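Local coordinates for glycerol dehydratase (Clostridium butyricum, PDB 1R9D), which dehydrates glycerol without vitamin B12, probably through the glycyl-radical chemistry of the pyruvate formate lyase superfamily, at residues E28-I33 and N61-I66; S75-K78 and S83-F86; L342-Q347 and D386-R391; L390-L395 and P403-D408; N477-K482 and E577-L582. All blocks are in the same frame, centred on the assembly; numbering follows the deposited sequence.

Contact 1. Residues E28-I33 and N61-I66; sequences ESERAI and NIPITI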
# COMPACT_ATOMS: atom_id res chain seq x y z
N GLU A 28 -7.91 -25.19 -17.85
CA GLU A 28 -9.10 -25.39 -17.04
C GLU A 28 -9.48 -24.07 -16.37
O GLU A 28 -8.63 -23.20 -16.18
CB GLU A 28 -8.86 -26.52 -16.03
CG GLU A 28 -8.88 -27.89 -16.73
CD GLU A 28 -8.50 -29.06 -15.84
OE1 GLU A 28 -8.55 -28.93 -14.59
OE2 GLU A 28 -8.16 -30.13 -16.39
N SER A 29 -10.76 -23.92 -16.03
CA SER A 29 -11.23 -22.67 -15.43
C SER A 29 -11.61 -22.67 -13.95
O SER A 29 -11.89 -21.61 -13.40
CB SER A 29 -12.41 -22.14 -16.26
OG SER A 29 -13.45 -23.10 -16.32
N GLU A 30 -11.63 -23.84 -13.32
CA GLU A 30 -12.00 -23.92 -11.91
C GLU A 30 -11.30 -22.89 -11.01
O GLU A 30 -11.97 -22.11 -10.32
CB GLU A 30 -11.72 -25.32 -11.36
CG GLU A 30 -12.80 -26.37 -11.65
CD GLU A 30 -12.86 -26.78 -13.11
OE1 GLU A 30 -11.81 -26.78 -13.78
OE2 GLU A 30 -13.97 -27.13 -13.58
N ARG A 31 -9.97 -22.87 -11.02
CA ARG A 31 -9.27 -21.91 -10.17
C ARG A 31 -9.65 -20.46 -10.45
O ARG A 31 -9.89 -19.69 -9.53
CB ARG A 31 -7.74 -22.06 -10.32
CG ARG A 31 -6.98 -21.15 -9.34
CD ARG A 31 -5.48 -21.12 -9.60
NE ARG A 31 -4.78 -20.26 -8.65
CZ ARG A 31 -4.77 -18.93 -8.68
NH1 ARG A 31 -5.42 -18.27 -9.63
NH2 ARG A 31 -4.10 -18.25 -7.76
N ALA A 32 -9.73 -20.10 -11.73
CA ALA A 32 -10.07 -18.73 -12.11
C ALA A 32 -11.42 -18.31 -11.55
O ALA A 32 -11.58 -17.19 -11.07
CB ALA A 32 -10.07 -18.60 -13.63
N ILE A 33 -12.39 -19.21 -11.63
CA ILE A 33 -13.73 -18.92 -11.12
C ILE A 33 -13.71 -18.74 -9.60
O ILE A 33 -14.33 -17.81 -9.08
CB ILE A 33 -14.72 -20.05 -11.51
CG1 ILE A 33 -15.21 -19.87 -12.95
CG2 ILE A 33 -15.93 -20.03 -10.59
CD1 ILE A 33 -14.11 -19.79 -13.99
N ASN A 61 -12.51 -25.77 -2.46
CA ASN A 61 -13.44 -26.09 -3.54
C ASN A 61 -12.90 -26.56 -4.89
O ASN A 61 -13.67 -26.97 -5.75
CB ASN A 61 -14.35 -24.89 -3.76
CG ASN A 61 -15.12 -24.51 -2.51
OD1 ASN A 61 -16.07 -25.19 -2.12
ND2 ASN A 61 -14.70 -23.43 -1.85
N ILE A 62 -11.59 -26.49 -5.08
CA ILE A 62 -10.99 -26.91 -6.35
C ILE A 62 -11.16 -28.43 -6.52
O ILE A 62 -11.03 -29.19 -5.56
CB ILE A 62 -9.48 -26.56 -6.40
CG1 ILE A 62 -8.92 -26.74 -7.82
CG2 ILE A 62 -8.72 -27.44 -5.43
CD1 ILE A 62 -9.32 -25.64 -8.79
N PRO A 63 -11.47 -28.89 -7.75
CA PRO A 63 -11.63 -30.33 -7.96
C PRO A 63 -10.39 -31.11 -7.53
O PRO A 63 -9.26 -30.66 -7.72
CB PRO A 63 -11.88 -30.43 -9.46
CG PRO A 63 -12.63 -29.17 -9.75
CD PRO A 63 -11.84 -28.14 -8.96
N ILE A 64 -10.62 -32.28 -6.95
CA ILE A 64 -9.56 -33.16 -6.47
C ILE A 64 -9.52 -34.38 -7.39
O ILE A 64 -10.56 -34.79 -7.92
CB ILE A 64 -9.86 -33.61 -5.01
CG1 ILE A 64 -9.85 -32.40 -4.09
CG2 ILE A 64 -8.85 -34.63 -4.55
CD1 ILE A 64 -8.55 -31.62 -4.14
N THR A 65 -8.34 -34.94 -7.60
CA THR A 65 -8.22 -36.11 -8.47
C THR A 65 -7.10 -37.06 -8.07
O THR A 65 -5.99 -36.64 -7.75
CB THR A 65 -7.94 -35.71 -9.94
OG1 THR A 65 -9.00 -34.87 -10.43
CG2 THR A 65 -7.84 -36.95 -10.82
N ILE A 66 -7.42 -38.35 -8.07
CA ILE A 66 -6.44 -39.38 -7.77
C ILE A 66 -6.43 -40.24 -9.03
O ILE A 66 -7.43 -40.88 -9.36
CB ILE A 66 -6.84 -40.23 -6.54
CG1 ILE A 66 -6.78 -39.37 -5.28
CG2 ILE A 66 -5.89 -41.43 -6.41
CD1 ILE A 66 -6.95 -40.13 -3.98
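Glu30, in the first turn of helix 30-40, packs on Ile62 and Pro63, where the chain leaves helix 47-61; in this pyruvate formate lyase-like fold the start of one helix thus rests on the exit of the next. The contact is apolar. CG of Glu30 lies against the Pro63 ring, 3.4 Å from Pro63 CD, the two side chains meeting at a slant. CD1 of Ile62 approaches Glu30 CB at 3.5 Å and ends beside the backbone, 3.6 Å from Arg31 N. With CG1 anti to its backbone N (chi1 -168°), Ile62 sends its longer branch to the beginning of the helix. In Glu30 a chi1 of -82° sets CG beside the proline, and the bend at chi2 (70°) turns the carboxylate toward its salt bridge with Lys78. Arg31 brings its backbone N and CB to the contact; its guanidinium leaves for a salt bridge with Glu88 and a hydrogen bond to Val85 O. Behind Ile62 stands helix 197-230, whose Tyr218 packs on the isoleucine and whose Arg221 donates from NH1 to Ile62 O. The helix turn bearing Glu30 is closed by Ile33 N donating to Ser29 O at 3.0 Å.

Contact 2. Residues S75-K78 and S83-F86; sequences SLTK and SQVF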
# COMPACT_ATOMS: atom_id res chain seq x y z
N SER A 75 -3.26 -33.69 -7.52
CA SER A 75 -3.31 -33.24 -8.90
C SER A 75 -3.93 -31.85 -8.97
O SER A 75 -5.00 -31.61 -8.39
CB SER A 75 -4.13 -34.20 -9.76
OG SER A 75 -3.53 -35.49 -9.80
N LEU A 76 -3.27 -30.95 -9.69
CA LEU A 76 -3.73 -29.58 -9.83
C LEU A 76 -4.80 -29.38 -10.90
O LEU A 76 -5.52 -28.38 -10.89
CB LEU A 76 -2.54 -28.66 -10.14
CG LEU A 76 -1.35 -28.71 -9.18
CD1 LEU A 76 -0.40 -27.56 -9.51
CD2 LEU A 76 -1.82 -28.60 -7.74
N THR A 77 -4.90 -30.33 -11.82
CA THR A 77 -5.88 -30.27 -12.89
C THR A 77 -6.49 -31.65 -13.11
O THR A 77 -5.85 -32.66 -12.83
CB THR A 77 -5.25 -29.78 -14.23
OG1 THR A 77 -4.11 -30.59 -14.55
CG2 THR A 77 -4.83 -28.32 -14.11
N LYS A 78 -7.72 -31.68 -13.61
CA LYS A 78 -8.41 -32.94 -13.87
C LYS A 78 -7.69 -33.71 -14.97
O LYS A 78 -7.45 -34.92 -14.84
CB LYS A 78 -9.86 -32.65 -14.27
CG LYS A 78 -10.66 -31.97 -13.16
CD LYS A 78 -12.05 -31.54 -13.62
CE LYS A 78 -11.98 -30.47 -14.70
NZ LYS A 78 -13.34 -29.98 -15.10
N SER A 83 -3.16 -26.85 -17.32
CA SER A 83 -2.95 -25.60 -16.58
C SER A 83 -4.20 -24.86 -16.11
O SER A 83 -5.20 -24.77 -16.83
CB SER A 83 -2.11 -24.65 -17.45
OG SER A 83 -2.01 -23.35 -16.88
N GLN A 84 -4.13 -24.33 -14.90
CA GLN A 84 -5.22 -23.53 -14.35
C GLN A 84 -4.92 -22.11 -14.82
O GLN A 84 -3.87 -21.87 -15.43
CB GLN A 84 -5.23 -23.56 -12.81
CG GLN A 84 -5.63 -24.88 -12.15
CD GLN A 84 -7.11 -25.21 -12.33
OE1 GLN A 84 -7.93 -24.34 -12.62
NE2 GLN A 84 -7.46 -26.48 -12.13
N VAL A 85 -5.82 -21.18 -14.53
CA VAL A 85 -5.66 -19.78 -14.94
C VAL A 85 -5.43 -18.90 -13.72
O VAL A 85 -6.07 -19.08 -12.68
CB VAL A 85 -6.91 -19.30 -15.71
CG1 VAL A 85 -6.79 -17.83 -16.05
CG2 VAL A 85 -7.07 -20.13 -16.97
N PHE A 86 -4.51 -17.94 -13.85
CA PHE A 86 -4.16 -17.02 -12.76
C PHE A 86 -4.43 -15.59 -13.22
O PHE A 86 -3.50 -14.82 -13.51
CB PHE A 86 -2.68 -17.22 -12.38
CG PHE A 86 -2.39 -18.58 -11.81
CD1 PHE A 86 -2.48 -19.72 -12.60
CD2 PHE A 86 -2.07 -18.72 -10.46
CE1 PHE A 86 -2.28 -20.99 -12.05
CE2 PHE A 86 -1.86 -19.98 -9.90
CZ PHE A 86 -1.97 -21.12 -10.70
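Gln84 reaches back across a short loop to the backbone of Leu76 and the methyl of Thr77, a side-chain-to-backbone closure of the loop between helices 47-61 and 92-97. The glutamine is folded rather than extended. Its CG lies anti to the carbonyl carbon, and a bend at chi2 (-70°) swings the amide toward residues 75-78. From there NE2 donates to Leu76 O at 3.0 Å, with a nearly straight N-H...O angle of 164°. Each group keeps its partner near its own plane, the acceptor by the Gln84 amide plane and the donor in the Leu76 carbonyl plane, though the two planes are strongly twisted against each other. The rest of the side chain runs past Thr77 in the opposite direction. Thr77 CG2 sits 3.8 Å from Gln84 NE2 and 3.9 Å from Ser83 N, filling the angle between the glutamine and the backbone before it. The threonine takes this pose with OG1 between the backbone N and the carbonyl carbon (chi1 53°), which hands the methyl to the contact and turns the hydroxyl to Glu79 O. Ser83 points its CB away, and its OG donates to Gln84 O at 2.8 Å, on a lone pair of that carbonyl, while also accepting from Val324 N. OE1 of Gln84 accepts from Arg31 N, tying the loop to the start of helix 30-40. With N-H given to one backbone carbonyl and oxygen offered to a backbone N-H, the two bonds fix which way round this buried amide is turned.

Contact 3. Residues L342-Q347 and D386-R391; sequences LIVGGQ and DEFLLR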
# COMPACT_ATOMS: atom_id res chain seq x y z
N LEU A 342 16.15 -29.77 -9.59
CA LEU A 342 16.43 -30.63 -8.44
C LEU A 342 17.89 -31.02 -8.59
O LEU A 342 18.30 -31.56 -9.61
CB LEU A 342 15.52 -31.87 -8.48
CG LEU A 342 15.56 -32.83 -7.29
CD1 LEU A 342 14.25 -33.62 -7.21
CD2 LEU A 342 16.76 -33.77 -7.43
N ILE A 343 18.69 -30.74 -7.56
CA ILE A 343 20.12 -31.02 -7.63
C ILE A 343 20.60 -32.00 -6.57
O ILE A 343 20.05 -32.06 -5.47
CB ILE A 343 20.91 -29.68 -7.51
CG1 ILE A 343 22.37 -29.85 -7.93
CG2 ILE A 343 20.83 -29.16 -6.09
CD1 ILE A 343 23.01 -28.54 -8.35
N VAL A 344 21.62 -32.80 -6.90
CA VAL A 344 22.16 -33.74 -5.94
C VAL A 344 23.69 -33.68 -5.90
O VAL A 344 24.33 -33.19 -6.83
CB VAL A 344 21.71 -35.21 -6.24
CG1 VAL A 344 20.19 -35.29 -6.18
CG2 VAL A 344 22.24 -35.68 -7.59
N GLY A 345 24.25 -34.15 -4.80
CA GLY A 345 25.70 -34.14 -4.63
C GLY A 345 26.19 -32.80 -4.10
O GLY A 345 25.39 -31.94 -3.73
N GLY A 346 27.51 -32.63 -4.08
CA GLY A 346 28.07 -31.38 -3.59
C GLY A 346 28.64 -31.53 -2.19
O GLY A 346 28.84 -32.65 -1.72
N GLN A 347 28.90 -30.42 -1.53
CA GLN A 347 29.45 -30.45 -0.18
C GLN A 347 28.46 -29.90 0.83
O GLN A 347 27.44 -29.31 0.44
CB GLN A 347 30.77 -29.66 -0.13
CG GLN A 347 30.67 -28.23 -0.63
CD GLN A 347 32.03 -27.59 -0.86
OE1 GLN A 347 32.78 -27.33 0.08
NE2 GLN A 347 32.36 -27.32 -2.13
N ASP A 386 34.89 -40.05 -7.46
CA ASP A 386 34.97 -40.45 -8.86
C ASP A 386 33.75 -41.24 -9.30
O ASP A 386 33.23 -41.03 -10.40
CB ASP A 386 36.23 -41.30 -9.12
CG ASP A 386 37.51 -40.52 -8.92
OD1 ASP A 386 37.54 -39.31 -9.24
OD2 ASP A 386 38.51 -41.13 -8.47
N GLU A 387 33.28 -42.14 -8.45
CA GLU A 387 32.11 -42.96 -8.79
C GLU A 387 30.87 -42.11 -9.04
O GLU A 387 30.01 -42.49 -9.84
CB GLU A 387 31.83 -43.97 -7.67
CG GLU A 387 31.59 -43.34 -6.31
CD GLU A 387 32.84 -43.29 -5.44
OE1 GLU A 387 33.95 -43.05 -5.97
OE2 GLU A 387 32.69 -43.49 -4.21
N PHE A 388 30.76 -40.97 -8.36
CA PHE A 388 29.61 -40.09 -8.52
C PHE A 388 29.65 -39.41 -9.89
O PHE A 388 28.66 -39.42 -10.62
CB PHE A 388 29.58 -39.04 -7.41
CG PHE A 388 28.40 -38.10 -7.50
CD1 PHE A 388 27.10 -38.57 -7.31
CD2 PHE A 388 28.59 -36.75 -7.76
CE1 PHE A 388 26.01 -37.70 -7.38
CE2 PHE A 388 27.50 -35.87 -7.84
CZ PHE A 388 26.21 -36.35 -7.65
N LEU A 389 30.79 -38.82 -10.23
CA LEU A 389 30.93 -38.16 -11.51
C LEU A 389 30.75 -39.16 -12.65
O LEU A 389 30.14 -38.83 -13.67
CB LEU A 389 32.31 -37.48 -11.61
CG LEU A 389 32.60 -36.75 -12.92
CD1 LEU A 389 31.48 -35.76 -13.23
CD2 LEU A 389 33.94 -36.02 -12.81
N LEU A 390 31.26 -40.37 -12.48
CA LEU A 390 31.12 -41.39 -13.52
C LEU A 390 29.67 -41.81 -13.69
O LEU A 390 29.21 -42.05 -14.80
CB LEU A 390 32.00 -42.60 -13.20
CG LEU A 390 33.50 -42.35 -13.41
CD1 LEU A 390 34.30 -43.56 -12.96
CD2 LEU A 390 33.76 -42.05 -14.89
N ARG A 391 28.93 -41.88 -12.58
CA ARG A 391 27.53 -42.26 -12.65
C ARG A 391 26.76 -41.16 -13.37
O ARG A 391 25.84 -41.43 -14.15
CB ARG A 391 26.95 -42.46 -11.25
CG ARG A 391 25.55 -43.08 -11.24
CD ARG A 391 25.55 -44.46 -11.90
NE ARG A 391 24.29 -45.17 -11.68
CZ ARG A 391 24.00 -46.35 -12.22
NH1 ARG A 391 24.87 -46.95 -13.02
NH2 ARG A 391 22.84 -46.93 -11.95
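Phe388, on the first turn of helix 386-397, sends its ring to the end of strand 341-344, where it meets Val344 and Gly345. The apolar part comes first. Ring atom CZ lies 4.0 Å from Val344 CG2, the valine and phenylalanine side chains crossing aslant. The same CZ is 3.8 Å from Gly345 CA, and neighbouring CE2 is 4.1 Å from that CA; since Gly345 carries no side chain, the ring can come close to the main chain. Phe388 covers this distance with CG trans to N across the CA-CB bond (chi1 -179°), which points the ring off the helix at the strand end. A second kind of contact is with the backbone: Val344 O lies at the ring edge, near its plane, 3.8 Å from CZ. No hydrogen bond crosses between the segments. The polar groups are served from other parts of the chain: Gly345 N donates to Asp289 OD2, and Gly345 O accepts from Arg287 NH2. Around the ring and the strand end, Thr355 touches Phe388, and Ala362 of helix 357-369 packs on Val344. Val344 also pairs through its backbone with strand 375-380. The helix, which leads from strand 375-380 to strand 404-407, thus packs against the end of the neighbouring parallel strand 341-344, as in an alpha/beta sheet, consistent with the ten-stranded barrel of glycyl radical enzymes.

Contact 4. Residues L390-L395 and P403-D408; sequences LRAAEL and PAYYND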
# COMPACT_ATOMS: atom_id res chain seq x y z
N LEU A 390 31.26 -40.37 -12.48
CA LEU A 390 31.12 -41.39 -13.52
C LEU A 390 29.67 -41.81 -13.69
O LEU A 390 29.21 -42.05 -14.80
CB LEU A 390 32.00 -42.60 -13.20
CG LEU A 390 33.50 -42.35 -13.41
CD1 LEU A 390 34.30 -43.56 -12.96
CD2 LEU A 390 33.76 -42.05 -14.89
N ARG A 391 28.93 -41.88 -12.58
CA ARG A 391 27.53 -42.26 -12.65
C ARG A 391 26.76 -41.16 -13.37
O ARG A 391 25.84 -41.43 -14.15
CB ARG A 391 26.95 -42.46 -11.25
CG ARG A 391 25.55 -43.08 -11.24
CD ARG A 391 25.55 -44.46 -11.90
NE ARG A 391 24.29 -45.17 -11.68
CZ ARG A 391 24.00 -46.35 -12.22
NH1 ARG A 391 24.87 -46.95 -13.02
NH2 ARG A 391 22.84 -46.93 -11.95
N ALA A 392 27.13 -39.90 -13.12
CA ALA A 392 26.46 -38.79 -13.79
C ALA A 392 26.75 -38.89 -15.28
O ALA A 392 25.88 -38.65 -16.12
CB ALA A 392 26.97 -37.46 -13.23
N ALA A 393 27.99 -39.25 -15.62
CA ALA A 393 28.38 -39.40 -17.02
C ALA A 393 27.55 -40.50 -17.68
O ALA A 393 27.18 -40.37 -18.85
CB ALA A 393 29.87 -39.74 -17.11
N GLU A 394 27.27 -41.58 -16.95
CA GLU A 394 26.45 -42.67 -17.48
C GLU A 394 25.06 -42.15 -17.84
O GLU A 394 24.47 -42.56 -18.84
CB GLU A 394 26.28 -43.80 -16.46
CG GLU A 394 27.42 -44.76 -16.31
CD GLU A 394 26.98 -46.06 -15.65
OE1 GLU A 394 26.35 -46.90 -16.34
OE2 GLU A 394 27.25 -46.24 -14.45
N LEU A 395 24.53 -41.27 -17.00
CA LEU A 395 23.22 -40.70 -17.25
C LEU A 395 23.26 -39.84 -18.51
O LEU A 395 22.37 -39.91 -19.35
CB LEU A 395 22.77 -39.84 -16.06
CG LEU A 395 21.45 -39.07 -16.24
CD1 LEU A 395 20.31 -40.04 -16.56
CD2 LEU A 395 21.15 -38.30 -14.97
N PRO A 403 22.62 -35.05 -16.71
CA PRO A 403 22.17 -33.97 -15.83
C PRO A 403 22.94 -32.70 -16.17
O PRO A 403 23.91 -32.75 -16.94
CB PRO A 403 22.55 -34.49 -14.45
CG PRO A 403 23.90 -35.10 -14.73
CD PRO A 403 23.66 -35.86 -16.04
N ALA A 404 22.51 -31.57 -15.63
CA ALA A 404 23.24 -30.32 -15.84
C ALA A 404 24.32 -30.37 -14.76
O ALA A 404 24.06 -30.84 -13.66
CB ALA A 404 22.31 -29.13 -15.62
N TYR A 405 25.53 -29.90 -15.09
CA TYR A 405 26.65 -29.91 -14.14
C TYR A 405 26.94 -28.50 -13.65
O TYR A 405 26.98 -27.57 -14.45
CB TYR A 405 27.92 -30.49 -14.79
CG TYR A 405 27.79 -31.92 -15.26
CD1 TYR A 405 27.12 -32.23 -16.44
CD2 TYR A 405 28.31 -32.97 -14.51
CE1 TYR A 405 26.98 -33.56 -16.87
CE2 TYR A 405 28.18 -34.30 -14.92
CZ TYR A 405 27.51 -34.58 -16.10
OH TYR A 405 27.38 -35.89 -16.52
N TYR A 406 27.15 -28.35 -12.34
CA TYR A 406 27.43 -27.04 -11.74
C TYR A 406 28.71 -27.06 -10.93
O TYR A 406 28.98 -28.00 -10.19
CB TYR A 406 26.26 -26.60 -10.87
CG TYR A 406 25.00 -26.43 -11.67
CD1 TYR A 406 24.15 -27.51 -11.91
CD2 TYR A 406 24.68 -25.21 -12.25
CE1 TYR A 406 23.03 -27.38 -12.71
CE2 TYR A 406 23.56 -25.06 -13.05
CZ TYR A 406 22.74 -26.15 -13.28
OH TYR A 406 21.63 -26.02 -14.09
N ASN A 407 29.49 -25.98 -11.06
CA ASN A 407 30.79 -25.86 -10.41
C ASN A 407 30.83 -25.15 -9.06
O ASN A 407 30.76 -23.94 -8.98
CB ASN A 407 31.74 -25.16 -11.39
CG ASN A 407 33.18 -25.16 -10.92
OD1 ASN A 407 33.54 -25.87 -9.99
ND2 ASN A 407 34.02 -24.37 -11.59
N ASP A 408 30.94 -25.94 -7.99
CA ASP A 408 31.01 -25.41 -6.62
C ASP A 408 32.16 -24.41 -6.47
O ASP A 408 32.04 -23.41 -5.76
CB ASP A 408 31.29 -26.55 -5.64
CG ASP A 408 30.05 -27.29 -5.19
OD1 ASP A 408 29.01 -27.22 -5.89
OD2 ASP A 408 30.13 -27.95 -4.14
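Ala392 and Leu395, successive inward positions of helix 386-397, pack on Pro403, just before strand 404-407, and Tyr405 within it, inside a beta-alpha-beta unit that runs from strand 375-380 through this helix. Along the helix, Arg391 comes first, its end leading away from the strand: NH1 forms a salt bridge with Glu394 OE2 at 2.9 Å, the acceptor lying close to the guanidinium plane, while NH2 pairs with Glu364. Ala392 is directed at the strand. Its CB lies 3.8 Å from Tyr405 CE2 and 4.2 Å from Pro403 CG, so one methyl occupies the angle between the two rings. Its carbonyl O adds a contact of 3.6 Å to Pro403 CD. Ala393 faces the other way, against Leu716 of helix 712-728, but its N comes within 3.5 Å of Tyr405 OH. Glu394 also leads away from the strand, holding Arg391 and accepting from Gly5 N at OE1. Leu395 closes the series: its isobutyl group, pointing away from the backbone N (chi1 175°), crosses the proline ring at a slant, CD2 nearest to Pro403 CD at 3.7 Å. The proline is preceded by a cis peptide. Leu395 also packs on Leu363 and Ala366 of helix 357-369, and Tyr405 on Ile723 and Phe727 of helix 712-728. All five touching residues are buried. Carbon contacts dominate, and the tyrosine hydroxyl, set among them, is hydrogen-bonded to Thr396 OG1, so a polar group in the interior has its partner on the very helix it packs against.

Contact 5. Residues N477-K482 and E577-L582; sequences NFEEMK and ELKKTL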
# COMPACT_ATOMS: atom_id res chain seq x y z
N ASN A 477 28.14 9.22 -34.66
CA ASN A 477 27.87 8.56 -35.93
C ASN A 477 29.01 7.59 -36.24
O ASN A 477 30.18 7.96 -36.19
CB ASN A 477 27.78 9.59 -37.06
CG ASN A 477 26.62 10.55 -36.88
OD1 ASN A 477 25.47 10.14 -36.80
ND2 ASN A 477 26.93 11.85 -36.81
N PHE A 478 28.65 6.35 -36.54
CA PHE A 478 29.63 5.31 -36.84
C PHE A 478 30.55 5.72 -37.99
O PHE A 478 31.75 5.43 -37.97
CB PHE A 478 28.91 4.01 -37.21
CG PHE A 478 29.83 2.85 -37.43
CD1 PHE A 478 29.58 1.93 -38.45
CD2 PHE A 478 30.94 2.65 -36.62
CE1 PHE A 478 30.42 0.84 -38.65
CE2 PHE A 478 31.79 1.56 -36.81
CZ PHE A 478 31.53 0.65 -37.83
N GLU A 479 29.99 6.40 -38.99
CA GLU A 479 30.76 6.84 -40.16
C GLU A 479 31.91 7.77 -39.80
O GLU A 479 32.90 7.84 -40.53
CB GLU A 479 29.85 7.55 -41.17
CG GLU A 479 28.70 6.72 -41.69
CD GLU A 479 27.43 6.88 -40.88
OE1 GLU A 479 27.50 6.76 -39.63
OE2 GLU A 479 26.37 7.11 -41.49
N GLU A 480 31.78 8.47 -38.68
CA GLU A 480 32.80 9.42 -38.25
C GLU A 480 33.83 8.86 -37.27
O GLU A 480 34.77 9.56 -36.89
CB GLU A 480 32.13 10.64 -37.62
CG GLU A 480 31.27 11.44 -38.58
CD GLU A 480 30.38 12.43 -37.86
OE1 GLU A 480 30.89 13.13 -36.96
OE2 GLU A 480 29.19 12.52 -38.20
N MET A 481 33.65 7.60 -36.86
CA MET A 481 34.58 6.99 -35.91
C MET A 481 35.92 6.64 -36.55
O MET A 481 35.97 6.09 -37.65
CB MET A 481 33.96 5.74 -35.30
CG MET A 481 32.78 6.02 -34.41
SD MET A 481 32.14 4.51 -33.67
CE MET A 481 30.77 5.19 -32.71
N LYS A 482 37.00 6.94 -35.84
CA LYS A 482 38.34 6.66 -36.34
C LYS A 482 39.06 5.60 -35.52
O LYS A 482 40.14 5.14 -35.89
CB LYS A 482 39.17 7.95 -36.36
CG LYS A 482 38.58 9.04 -37.24
CD LYS A 482 39.40 10.32 -37.15
CE LYS A 482 38.77 11.44 -37.96
NZ LYS A 482 39.51 12.73 -37.79
N GLU A 577 30.71 1.84 -45.21
CA GLU A 577 30.47 0.66 -46.04
C GLU A 577 29.86 -0.47 -45.22
O GLU A 577 28.93 -1.14 -45.68
CB GLU A 577 31.78 0.19 -46.68
CG GLU A 577 32.39 1.22 -47.63
CD GLU A 577 33.68 0.73 -48.28
OE1 GLU A 577 34.65 0.44 -47.56
OE2 GLU A 577 33.72 0.65 -49.53
N LEU A 578 30.38 -0.69 -44.02
CA LEU A 578 29.86 -1.75 -43.17
C LEU A 578 28.42 -1.44 -42.76
O LEU A 578 27.55 -2.29 -42.84
CB LEU A 578 30.72 -1.91 -41.91
CG LEU A 578 30.28 -3.01 -40.94
CD1 LEU A 578 30.33 -4.36 -41.65
CD2 LEU A 578 31.18 -3.01 -39.71
N LYS A 579 28.18 -0.20 -42.35
CA LYS A 579 26.84 0.21 -41.94
C LYS A 579 25.83 -0.05 -43.05
O LYS A 579 24.75 -0.60 -42.80
CB LYS A 579 26.83 1.69 -41.55
CG LYS A 579 25.46 2.22 -41.14
CD LYS A 579 25.55 3.66 -40.65
CE LYS A 579 24.18 4.23 -40.33
NZ LYS A 579 24.26 5.60 -39.75
N LYS A 580 26.17 0.34 -44.27
CA LYS A 580 25.26 0.14 -45.40
C LYS A 580 25.06 -1.33 -45.73
O LYS A 580 23.94 -1.75 -46.02
CB LYS A 580 25.78 0.89 -46.64
CG LYS A 580 25.75 2.40 -46.48
CD LYS A 580 26.21 3.12 -47.74
CE LYS A 580 26.22 4.63 -47.54
NZ LYS A 580 26.74 5.35 -48.73
N THR A 581 26.14 -2.11 -45.67
CA THR A 581 26.06 -3.53 -45.95
C THR A 581 25.14 -4.24 -44.96
O THR A 581 24.31 -5.07 -45.35
CB THR A 581 27.45 -4.20 -45.89
OG1 THR A 581 28.36 -3.48 -46.72
CG2 THR A 581 27.37 -5.63 -46.36
N LEU A 582 25.28 -3.93 -43.68
CA LEU A 582 24.46 -4.57 -42.66
C LEU A 582 22.99 -4.19 -42.82
O LEU A 582 22.11 -5.04 -42.73
CB LEU A 582 24.95 -4.19 -41.27
CG LEU A 582 26.35 -4.70 -40.93
CD1 LEU A 582 26.79 -4.12 -39.59
CD2 LEU A 582 26.36 -6.22 -40.89
O HOH W 1 25.70 5.60 -37.02
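A 3-10 turn, residues 478-480, packs beside helix 575-583 through two pairs: Phe478 with Leu578, and Glu479 with Lys579. The phenylalanine is buried. Its CE1 lies 4.1 Å from Leu578 CD2, and CD1 is 4.2 Å from Lys579 CB; both partners come to the ring edge, near its plane, as does Met481 SD from the same segment. Outside the apolar pair runs the charged one. Lys579 is fully extended, every torsion close to 180°, and slides past Phe478 to bring NZ to the carboxylate of Glu479. It donates to Glu479 OE2 at 3.1 Å, on the syn side but 33° out of the carboxylate plane, and only weakly to OE1 of the same residue. A bend at chi2 folds Glu479 toward the amine. A water accepts both from Lys579 NZ and from Phe478 N at 3.1 Å each, so the amine is also linked to the start of the turn. The turn has its own brace: Asn477 ND2 donates to Glu480 OE2 at 2.7 Å, and Glu480 N and Met481 N bond back three residues. Ile461 and Phe568 pack on Phe478. The contact is thus a peripheral helical junction, about 39 Å from the chain's centre: a 3-10 turn between helices 453-461 and 484-516 meets helix 575-583 through a buried apolar pair and a partly exposed salt bridge.

Overall arrangement
The five contacts fall into three places. Contacts 1 and 2 are neighbours, with centres 6 Å apart, joined by a probable hydrogen bond of Glu28 N with Ser83 O. Contacts 3 and 4, also 6 Å apart, share Leu390 and Arg391, and Gln347 NE2 probably hydrogen-bonds Asp408 OD2 between them. The two pairs of contacts stand 33 to 39 Å apart between centres. Contact 5 is remote, 46 to 59 Å from the others and on the opposite side of the chain's centre from contacts 1 and 2. In chain order they run 1 to 5. Contacts 3 and 4 tie helix 386-397 to strands 341-344 and 404-407 of one core sheet, whereas contact 5 joins outlying helices.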